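Long-range contacts in RagB/SusD domain protein (PDB 5J5U), which binds chitin, probably as the SusD-like surface lipoprotein of a chitin utilization locus in Flavobacterium johnsoniae: residues 71-77 against 118-123; 204-209 against 350-354; 277-283 against 319-325. One frame throughout, in Å; residues are numbered along the deposited sequence.

Contact 1: residues 71-77 against 118-123; sequences ALWRNVY and IYGDVP
The hydroxyl of Tyr119 is gripped by two backbone groups of helix 66-90. The N-H of Trp73 donates to Tyr119 OH over 3.1 Å, at an N-H...O angle of 156°. The same OH also bonds the carbonyl O of Ala69, one turn back. The site is a buried helix-helix junction in the largely helical SusD-like fold. Helix 66-90 meets the end of helix 98-119 and the loop that leaves it. The helix is kinked here: the N-H groups of Leu72 and Trp73 make no bond to the preceding turn. Tyr119 therefore gives the Trp73 N-H the acceptor that the helix does not supply.

The two aromatic side chains form a T-shaped pair. The edge of the Trp73 indole points at a face of the Tyr119 ring, with planes at 82° and Trp73 CE3 4.0 Å from Tyr119 CD2. The opposite face of that phenol is covered by Ile118 CG2, from its own segment. Trp73 CG is anti to the backbone N (chi1 177°), which carries the indole out toward 118-123. Its far rim reaches the loop, where Trp73 CH2 lies 3.6 Å from Pro123 CD and Trp73 CZ3 lies 3.9 Å from Val122 CG1. Tyr140, Tyr450 and Pro451 also touch Trp73.

Leu72 meets Ile118: Leu72 CD2 lies 3.8 Å from Ile118 CG1. Gly120, the first residue after helix 98-119 to leave helical angles, has positive phi. The chain then turns so that Pro123 comes alongside Tyr77. Tyr77 CE2 sits over the centre of the Trp73 ring face. The Tyr77 hydroxyl reaches further and donates to Pro123 O over 2.7 Å, in the carbonyl plane and on a lone pair.

Contact 2: residues 204-209 against 350-354; sequences AEKQAK and RGWVA
Glu205 lies over one face of the Trp352 indole in a CH-pi contact. Its CB is 3.5 Å from the centroid of the five-membered ring and only 7° off the ring normal. This is a helix-to-loop packing in the helical SusD-like fold: helix 201-214 is met by the loop joining helix 337-349 to helix 357-371. No hydrogen bond crosses between the two segments.

The rest of Glu205 follows the same ring. Its CG is anti to the backbone N (chi1 164°) and the chain runs on extended. The carboxylate lies above the CD1 rim of the five-membered ring, offset and nearly parallel to it (17°). Glu205 CD is 3.5 Å from Trp352 CD1. Arg350 CD lies over the opposite face, 3.6 Å above the indole plane and offset toward the rim. The ring is thus held between two aliphatic portions of charged side chains. The six-membered ring reaches back along the helix, and Ala204 CB comes within 3.6 Å of Trp352 CH2. Ala208, one turn further on, makes a looser contact with Trp352 CE3. Next along the loop, the CG1 branch of Val353 rests on the helix backbone, 3.9 Å from Lys209 CA. Met194 of helix 178-195 and Ala347 of helix 337-349 also touch the Trp352 side chain.

Gly351, the first residue to leave helical angles after helix 337-349, has positive phi and forms a Schellman motif. This turn leads straight into Trp352. In the second shell, Arg350 NH2 makes salt bridges to Glu346 OE2 and Glu198 OE2.

Contact 3: residues 277-283 against 319-325; sequences KMLATPK and SGIQPYL
Gln322 and Tyr324 of 319-325 reach the carbonyls of Lys277 and Met278 at the end of helix 276-279. They lie beside a small two-stranded antiparallel ladder, 280-281 with 320-321, in the SusD-like fold. Gln322 bends at chi2 (-81°), which turns its amide back toward the helix. Its NE2 donates to Lys277 O over 2.9 Å, nearly along the C=O axis. Gln322 CB also lies over one face of the Tyr324 ring. That ring presents its edge to the helix, and its hydroxyl donates to Met278 O. The modelled 2.5 Å between Tyr324 OH and Met278 O is very short and its exact length is doubtful. The next carbonyl, Leu279 O, takes the backbone N-H of Gln322 at 3.0 Å, an almost straight bond at 168°.

The Leu325 and Leu279 side chains cross at about a right angle, with Leu325 CD1 4.2 Å from Leu279 CD2. Phe260 and Leu268 also pack on Leu279. In the ladder, Thr281 and Gly320 form the hydrogen-bonded pair. Thr281 CG2 is turned toward Gln322, 3.6 Å from its backbone N. Thr281 OG1 meets Gly320 N at 3.0 Å in a weak hydrogen bond.

How the contacts relate
The three contacts lie far apart in a single chain and none touches another. Contact 1 is the most central, about 15 Å from the centre of the chain to its own centre. Contacts 2 and 3 lie about 22 and 20 Å out, on opposite sides of that centre, and their own centres are 38 Å apart. Contacts 1 and 2 are the nearest pair, with about 17 Å between nearest atoms. Contact 1 closes before the others open, whereas both segments of contact 3 fall within the chain between 209 and 350. Contact 1 sets a helix against another's end and its loop, contact 2 a helix against an interhelical loop; contact 3 ties a helix end to a short strand pair.

Contact 1: residues 71-77 against 118-123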
loop_
_atom_site.group_PDB
_atom_site.type_symbol
_atom_site.label_atom_id
_atom_site.label_comp_id
_atom_site.label_asym_id
_atom_site.label_seq_id
_atom_site.Cartn_x
_atom_site.Cartn_y
_atom_site.Cartn_z
ATOM N N ALA A 71 -9.946 11.348 5.890
ATOM C CA ALA A 71 -9.976 11.570 4.437
ATOM C C ALA A 71 -10.269 10.301 3.588
ATOM O O ALA A 71 -11.097 10.335 2.662
ATOM C CB ALA A 71 -8.664 12.194 3.998
ATOM N N LEU A 72 -9.575 9.196 3.880
ATOM C CA LEU A 72 -9.868 7.922 3.207
ATOM C C LEU A 72 -11.350 7.529 3.403
ATOM O O LEU A 72 -12.050 7.245 2.436
ATOM C CB LEU A 72 -8.954 6.805 3.725
ATOM C CG LEU A 72 -9.013 5.439 3.034
ATOM C CD1 LEU A 72 -8.500 5.562 1.619
ATOM C CD2 LEU A 72 -8.217 4.396 3.802
ATOM N N TRP A 73 -11.822 7.533 4.654
ATOM C CA TRP A 73 -13.220 7.223 4.945
ATOM C C TRP A 73 -14.198 8.038 4.083
ATOM O O TRP A 73 -15.014 7.494 3.325
ATOM C CB TRP A 73 -13.493 7.484 6.413
ATOM C CG TRP A 73 -14.911 7.288 6.853
ATOM C CD1 TRP A 73 -15.960 8.139 6.665
ATOM C CD2 TRP A 73 -15.420 6.184 7.613
ATOM N NE1 TRP A 73 -17.097 7.618 7.237
ATOM C CE2 TRP A 73 -16.788 6.429 7.841
ATOM C CE3 TRP A 73 -14.847 5.013 8.124
ATOM C CZ2 TRP A 73 -17.591 5.551 8.550
ATOM C CZ3 TRP A 73 -15.643 4.138 8.822
ATOM C CH2 TRP A 73 -17.008 4.415 9.027
ATOM N N ARG A 74 -14.075 9.349 4.206
ATOM C CA ARG A 74 -14.979 10.273 3.552
ATOM C C ARG A 74 -14.993 10.097 2.039
ATOM O O ARG A 74 -16.070 10.063 1.435
ATOM C CB ARG A 74 -14.600 11.700 3.900
ATOM C CG ARG A 74 -15.191 12.717 2.962
ATOM C CD ARG A 74 -14.637 14.094 3.265
ATOM N NE ARG A 74 -15.467 15.139 2.663
ATOM C CZ ARG A 74 -15.273 15.649 1.450
ATOM N NH1 ARG A 74 -14.258 15.228 0.694
ATOM N NH2 ARG A 74 -16.093 16.592 0.996
ATOM N N ASN A 75 -13.819 9.935 1.424
ATOM C CA ASN A 75 -13.798 9.900 -0.027
ATOM C C ASN A 75 -14.130 8.533 -0.599
ATOM O O ASN A 75 -14.746 8.429 -1.674
ATOM C CB ASN A 75 -12.463 10.399 -0.567
ATOM C CG ASN A 75 -12.431 11.923 -0.687
ATOM O OD1 ASN A 75 -13.090 12.630 0.074
ATOM N ND2 ASN A 75 -11.741 12.422 -1.692
ATOM N N VAL A 76 -13.766 7.479 0.108
ATOM C CA VAL A 76 -14.192 6.164 -0.338
ATOM C C VAL A 76 -15.730 6.057 -0.282
ATOM O O VAL A 76 -16.349 5.629 -1.247
ATOM C CB VAL A 76 -13.538 5.022 0.494
ATOM C CG1 VAL A 76 -14.329 3.739 0.351
ATOM C CG2 VAL A 76 -12.102 4.814 0.056
ATOM N N TYR A 77 -16.354 6.495 0.804
ATOM C CA TYR A 77 -17.800 6.383 0.840
ATOM C C TYR A 77 -18.490 7.382 -0.095
ATOM O O TYR A 77 -19.537 7.072 -0.648
ATOM C CB TYR A 77 -18.317 6.538 2.268
ATOM C CG TYR A 77 -18.037 5.304 3.090
ATOM C CD1 TYR A 77 -18.555 4.062 2.717
ATOM C CD2 TYR A 77 -17.239 5.367 4.218
ATOM C CE1 TYR A 77 -18.294 2.920 3.472
ATOM C CE2 TYR A 77 -16.967 4.236 4.963
ATOM C CZ TYR A 77 -17.485 3.019 4.584
ATOM O OH TYR A 77 -17.193 1.912 5.342
ATOM N N ILE A 118 -7.481 0.243 7.382
ATOM C CA ILE A 118 -7.148 1.470 8.089
ATOM C C ILE A 118 -8.097 1.682 9.310
ATOM O O ILE A 118 -7.643 2.136 10.373
ATOM C CB ILE A 118 -7.159 2.669 7.139
ATOM C CG1 ILE A 118 -5.869 2.693 6.313
ATOM C CG2 ILE A 118 -7.245 3.987 7.906
ATOM C CD1 ILE A 118 -4.637 3.067 7.144
ATOM N N TYR A 119 -9.387 1.340 9.201
ATOM C CA TYR A 119 -10.297 1.730 10.300
ATOM C C TYR A 119 -10.817 0.564 11.119
ATOM O O TYR A 119 -11.403 0.761 12.185
ATOM C CB TYR A 119 -11.482 2.531 9.764
ATOM C CG TYR A 119 -11.091 3.807 9.057
ATOM C CD1 TYR A 119 -10.816 4.962 9.771
ATOM C CD2 TYR A 119 -11.003 3.859 7.657
ATOM C CE1 TYR A 119 -10.466 6.149 9.124
ATOM C CE2 TYR A 119 -10.638 5.044 6.999
ATOM C CZ TYR A 119 -10.382 6.189 7.757
ATOM O OH TYR A 119 -10.019 7.375 7.136
ATOM N N GLY A 120 -10.644 -0.653 10.609
ATOM C CA GLY A 120 -11.133 -1.837 11.290
ATOM C C GLY A 120 -12.523 -2.251 10.849
ATOM O O GLY A 120 -12.759 -2.457 9.648
ATOM N N ASP A 121 -13.437 -2.403 11.811
ATOM C CA ASP A 121 -14.828 -2.697 11.487
ATOM C C ASP A 121 -15.426 -1.482 10.788
ATOM O O ASP A 121 -15.310 -0.371 11.275
ATOM C CB ASP A 121 -15.665 -3.038 12.729
ATOM C CG ASP A 121 -15.229 -4.333 13.423
ATOM O OD1 ASP A 121 -14.378 -5.088 12.906
ATOM O OD2 ASP A 121 -15.764 -4.600 14.517
ATOM N N VAL A 122 -16.036 -1.683 9.629
ATOM C CA VAL A 122 -16.579 -0.565 8.850
ATOM C C VAL A 122 -17.872 -0.975 8.152
ATOM O O VAL A 122 -18.081 -2.154 7.871
ATOM C CB VAL A 122 -15.580 -0.060 7.756
ATOM C CG1 VAL A 122 -14.291 0.470 8.362
ATOM C CG2 VAL A 122 -15.307 -1.145 6.753
ATOM N N PRO A 123 -18.741 -0.001 7.853
ATOM C CA PRO A 123 -19.876 -0.330 6.972
ATOM C C PRO A 123 -19.405 -0.900 5.624
ATOM O O PRO A 123 -18.521 -0.351 4.932
ATOM C CB PRO A 123 -20.596 1.016 6.789
ATOM C CG PRO A 123 -20.228 1.806 8.012
ATOM C CD PRO A 123 -18.836 1.357 8.423
#

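Contact 2: residues 204-209 against 350-354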
loop_
_atom_site.group_PDB
_atom_site.type_symbol
_atom_site.label_atom_id
_atom_site.label_comp_id
_atom_site.label_asym_id
_atom_site.label_seq_id
_atom_site.Cartn_x
_atom_site.Cartn_y
_atom_site.Cartn_z
ATOM N N ALA A 204 -5.660 -18.568 6.879
ATOM C CA ALA A 204 -4.576 -17.907 6.166
ATOM C C ALA A 204 -3.862 -18.875 5.201
ATOM O O ALA A 204 -3.792 -18.624 3.979
ATOM C CB ALA A 204 -3.588 -17.286 7.166
ATOM N N GLU A 205 -3.376 -19.993 5.737
ATOM C CA GLU A 205 -2.735 -21.023 4.917
ATOM C C GLU A 205 -3.637 -21.485 3.769
ATOM O O GLU A 205 -3.231 -21.497 2.602
ATOM C CB GLU A 205 -2.353 -22.237 5.776
ATOM C CG GLU A 205 -2.051 -23.496 4.955
ATOM C CD GLU A 205 -1.293 -24.576 5.720
ATOM O OE1 GLU A 205 -1.355 -24.617 6.981
ATOM O OE2 GLU A 205 -0.640 -25.393 5.036
ATOM N N LYS A 206 -4.864 -21.854 4.116
ATOM C CA LYS A 206 -5.827 -22.341 3.139
ATOM C C LYS A 206 -5.956 -21.388 1.947
ATOM O O LYS A 206 -5.891 -21.800 0.784
ATOM C CB LYS A 206 -7.188 -22.529 3.812
ATOM C CG LYS A 206 -8.276 -23.066 2.900
ATOM C CD LYS A 206 -9.630 -23.036 3.595
ATOM C CE LYS A 206 -10.697 -23.685 2.745
ATOM N NZ LYS A 206 -12.035 -23.266 3.236
ATOM N N GLN A 207 -6.127 -20.106 2.252
ATOM C CA GLN A 207 -6.360 -19.098 1.229
ATOM C C GLN A 207 -5.088 -18.753 0.420
ATOM O O GLN A 207 -5.170 -18.434 -0.775
ATOM C CB GLN A 207 -6.938 -17.850 1.879
ATOM C CG GLN A 207 -8.267 -18.092 2.538
ATOM C CD GLN A 207 -9.368 -18.348 1.546
ATOM O OE1 GLN A 207 -9.258 -17.986 0.375
ATOM N NE2 GLN A 207 -10.444 -18.977 2.008
ATOM N N ALA A 208 -3.927 -18.792 1.071
ATOM C CA ALA A 208 -2.654 -18.616 0.373
ATOM C C ALA A 208 -2.464 -19.697 -0.662
ATOM O O ALA A 208 -2.289 -19.404 -1.840
ATOM C CB ALA A 208 -1.522 -18.647 1.315
ATOM N N LYS A 209 -2.470 -20.945 -0.195
ATOM C CA LYS A 209 -2.425 -22.105 -1.079
ATOM C C LYS A 209 -3.411 -21.970 -2.242
ATOM O O LYS A 209 -3.015 -22.109 -3.406
ATOM C CB LYS A 209 -2.714 -23.389 -0.302
ATOM C CG LYS A 209 -2.309 -24.647 -1.061
ATOM C CD LYS A 209 -2.580 -25.900 -0.259
ATOM C CE LYS A 209 -2.301 -27.146 -1.082
ATOM N NZ LYS A 209 -2.613 -28.349 -0.273
ATOM N N ARG A 350 6.636 -20.747 5.851
ATOM C CA ARG A 350 5.691 -21.280 6.821
ATOM C C ARG A 350 5.219 -22.683 6.445
ATOM O O ARG A 350 4.453 -23.304 7.174
ATOM C CB ARG A 350 4.489 -20.346 6.956
ATOM C CG ARG A 350 4.802 -19.005 7.596
ATOM C CD ARG A 350 3.641 -18.046 7.398
ATOM N NE ARG A 350 3.914 -16.736 7.974
ATOM C CZ ARG A 350 3.518 -16.368 9.181
ATOM N NH1 ARG A 350 2.835 -17.223 9.934
ATOM N NH2 ARG A 350 3.795 -15.151 9.626
ATOM N N GLY A 351 5.655 -23.167 5.291
ATOM C CA GLY A 351 5.235 -24.473 4.827
ATOM C C GLY A 351 3.809 -24.481 4.318
ATOM O O GLY A 351 3.169 -25.534 4.255
ATOM N N TRP A 352 3.294 -23.303 3.987
ATOM C CA TRP A 352 1.919 -23.186 3.520
ATOM C C TRP A 352 1.766 -23.501 2.028
ATOM O O TRP A 352 0.753 -24.050 1.611
ATOM C CB TRP A 352 1.394 -21.784 3.816
ATOM C CG TRP A 352 1.191 -21.504 5.284
ATOM C CD1 TRP A 352 1.401 -22.368 6.326
ATOM C CD2 TRP A 352 0.694 -20.289 5.866
ATOM N NE1 TRP A 352 1.084 -21.759 7.522
ATOM C CE2 TRP A 352 0.642 -20.487 7.268
ATOM C CE3 TRP A 352 0.287 -19.052 5.341
ATOM C CZ2 TRP A 352 0.208 -19.493 8.150
ATOM C CZ3 TRP A 352 -0.146 -18.067 6.221
ATOM C CH2 TRP A 352 -0.181 -18.298 7.614
ATOM N N VAL A 353 2.775 -23.170 1.230
ATOM C CA VAL A 353 2.749 -23.477 -0.202
ATOM C C VAL A 353 4.012 -24.235 -0.576
ATOM O O VAL A 353 4.991 -24.244 0.189
ATOM C CB VAL A 353 2.636 -22.213 -1.096
ATOM C CG1 VAL A 353 1.355 -21.437 -0.771
ATOM C CG2 VAL A 353 3.873 -21.318 -0.959
ATOM N N ALA A 354 3.989 -24.877 -1.745
ATOM C CA ALA A 354 5.103 -25.722 -2.181
ATOM C C ALA A 354 6.221 -24.937 -2.858
ATOM O O ALA A 354 5.996 -24.218 -3.832
ATOM C CB ALA A 354 4.597 -26.816 -3.121
#

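Contact 3: residues 277-283 against 319-325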
loop_
_atom_site.group_PDB
_atom_site.type_symbol
_atom_site.label_atom_id
_atom_site.label_comp_id
_atom_site.label_asym_id
_atom_site.label_seq_id
_atom_site.Cartn_x
_atom_site.Cartn_y
_atom_site.Cartn_z
ATOM N N LYS A 277 19.758 4.948 -6.419
ATOM C CA LYS A 277 19.775 6.123 -7.307
ATOM C C LYS A 277 18.596 6.156 -8.278
ATOM O O LYS A 277 18.308 7.200 -8.881
ATOM C CB LYS A 277 21.093 6.189 -8.099
ATOM C CG LYS A 277 22.337 6.045 -7.253
ATOM C CD LYS A 277 23.573 5.883 -8.137
ATOM C CE LYS A 277 24.851 6.112 -7.360
ATOM N NZ LYS A 277 26.038 5.965 -8.242
ATOM N N MET A 278 17.915 5.022 -8.434
ATOM C CA MET A 278 16.666 5.020 -9.183
ATOM C C MET A 278 15.625 5.826 -8.407
ATOM O O MET A 278 14.699 6.375 -8.995
ATOM C CB MET A 278 16.166 3.589 -9.418
ATOM C CG MET A 278 17.176 2.672 -10.116
ATOM S SD MET A 278 16.582 0.983 -10.349
ATOM C CE MET A 278 15.200 1.282 -11.459
ATOM N N LEU A 279 15.782 5.880 -7.081
ATOM C CA LEU A 279 14.805 6.542 -6.207
ATOM C C LEU A 279 15.278 7.916 -5.718
ATOM O O LEU A 279 14.522 8.878 -5.751
ATOM C CB LEU A 279 14.484 5.655 -4.984
ATOM C CG LEU A 279 13.772 4.326 -5.225
ATOM C CD1 LEU A 279 13.806 3.439 -3.989
ATOM C CD2 LEU A 279 12.351 4.561 -5.672
ATOM N N ALA A 280 16.522 7.995 -5.246
ATOM C CA ALA A 280 17.022 9.200 -4.578
ATOM C C ALA A 280 17.933 10.080 -5.454
ATOM O O ALA A 280 18.760 9.586 -6.221
ATOM C CB ALA A 280 17.763 8.811 -3.323
ATOM N N THR A 281 17.800 11.389 -5.298
ATOM C CA THR A 281 18.727 12.320 -5.894
ATOM C C THR A 281 19.859 12.571 -4.900
ATOM O O THR A 281 19.638 12.560 -3.681
ATOM C CB THR A 281 18.059 13.640 -6.237
ATOM O OG1 THR A 281 17.654 14.289 -5.028
ATOM C CG2 THR A 281 16.862 13.420 -7.148
ATOM N N PRO A 282 21.078 12.798 -5.411
ATOM C CA PRO A 282 22.249 12.966 -4.533
ATOM C C PRO A 282 22.215 14.272 -3.742
ATOM O O PRO A 282 21.537 15.201 -4.155
ATOM C CB PRO A 282 23.422 12.964 -5.522
ATOM C CG PRO A 282 22.818 13.456 -6.825
ATOM C CD PRO A 282 21.426 12.893 -6.845
ATOM N N LYS A 283 22.922 14.342 -2.616
ATOM C CA LYS A 283 23.083 15.612 -1.904
ATOM C C LYS A 283 23.819 16.628 -2.788
ATOM O O LYS A 283 24.676 16.249 -3.596
ATOM C CB LYS A 283 23.861 15.407 -0.601
ATOM C CG LYS A 283 23.220 14.458 0.388
ATOM C CD LYS A 283 24.268 13.905 1.367
ATOM C CE LYS A 283 25.084 15.010 2.033
ATOM N NZ LYS A 283 26.063 14.413 2.980
ATOM N N SER A 319 19.584 13.761 0.603
ATOM C CA SER A 319 19.069 13.265 -0.665
ATOM C C SER A 319 17.615 13.652 -0.853
ATOM O O SER A 319 16.847 13.750 0.121
ATOM C CB SER A 319 19.183 11.736 -0.755
ATOM O OG SER A 319 20.520 11.306 -0.959
ATOM N N GLY A 320 17.239 13.827 -2.114
ATOM C CA GLY A 320 15.882 14.153 -2.506
ATOM C C GLY A 320 15.192 13.021 -3.260
ATOM O O GLY A 320 15.602 11.867 -3.210
ATOM N N ILE A 321 14.112 13.354 -3.952
ATOM C CA ILE A 321 13.356 12.344 -4.662
ATOM C C ILE A 321 13.436 12.617 -6.146
ATOM O O ILE A 321 13.251 13.756 -6.571
ATOM C CB ILE A 321 11.889 12.308 -4.198
ATOM C CG1 ILE A 321 11.820 11.887 -2.724
ATOM C CG2 ILE A 321 11.075 11.377 -5.089
ATOM C CD1 ILE A 321 10.465 12.119 -2.061
ATOM N N GLN A 322 13.728 11.576 -6.921
ATOM C CA GLN A 322 13.867 11.729 -8.364
ATOM C C GLN A 322 12.587 12.312 -8.929
ATOM O O GLN A 322 11.485 11.880 -8.572
ATOM C CB GLN A 322 14.205 10.397 -9.038
ATOM C CG GLN A 322 15.635 9.892 -8.782
ATOM C CD GLN A 322 16.672 10.551 -9.698
ATOM O OE1 GLN A 322 16.381 11.539 -10.378
ATOM N NE2 GLN A 322 17.884 9.993 -9.726
ATOM N N PRO A 323 12.737 13.317 -9.801
ATOM C CA PRO A 323 11.637 14.132 -10.349
ATOM C C PRO A 323 10.566 13.310 -11.063
ATOM O O PRO A 323 9.390 13.656 -10.975
ATOM C CB PRO A 323 12.344 15.065 -11.341
ATOM C CG PRO A 323 13.797 15.073 -10.898
ATOM C CD PRO A 323 14.065 13.745 -10.279
ATOM N N TYR A 324 10.954 12.235 -11.745
ATOM C CA TYR A 324 9.989 11.459 -12.531
ATOM C C TYR A 324 8.987 10.735 -11.609
ATOM O O TYR A 324 7.881 10.347 -12.029
ATOM C CB TYR A 324 10.720 10.468 -13.464
ATOM C CG TYR A 324 11.880 9.691 -12.832
ATOM C CD1 TYR A 324 13.200 10.115 -12.990
ATOM C CD2 TYR A 324 11.659 8.526 -12.110
ATOM C CE1 TYR A 324 14.254 9.415 -12.430
ATOM C CE2 TYR A 324 12.717 7.806 -11.544
ATOM C CZ TYR A 324 14.007 8.261 -11.711
ATOM O OH TYR A 324 15.049 7.567 -11.150
ATOM N N LEU A 325 9.374 10.573 -10.344
ATOM C CA LEU A 325 8.494 9.964 -9.346
ATOM C C LEU A 325 7.409 10.926 -8.848
ATOM O O LEU A 325 6.486 10.504 -8.174
ATOM C CB LEU A 325 9.308 9.450 -8.161
ATOM C CG LEU A 325 10.408 8.455 -8.494
ATOM C CD1 LEU A 325 11.360 8.247 -7.302
ATOM C CD2 LEU A 325 9.776 7.153 -8.935
#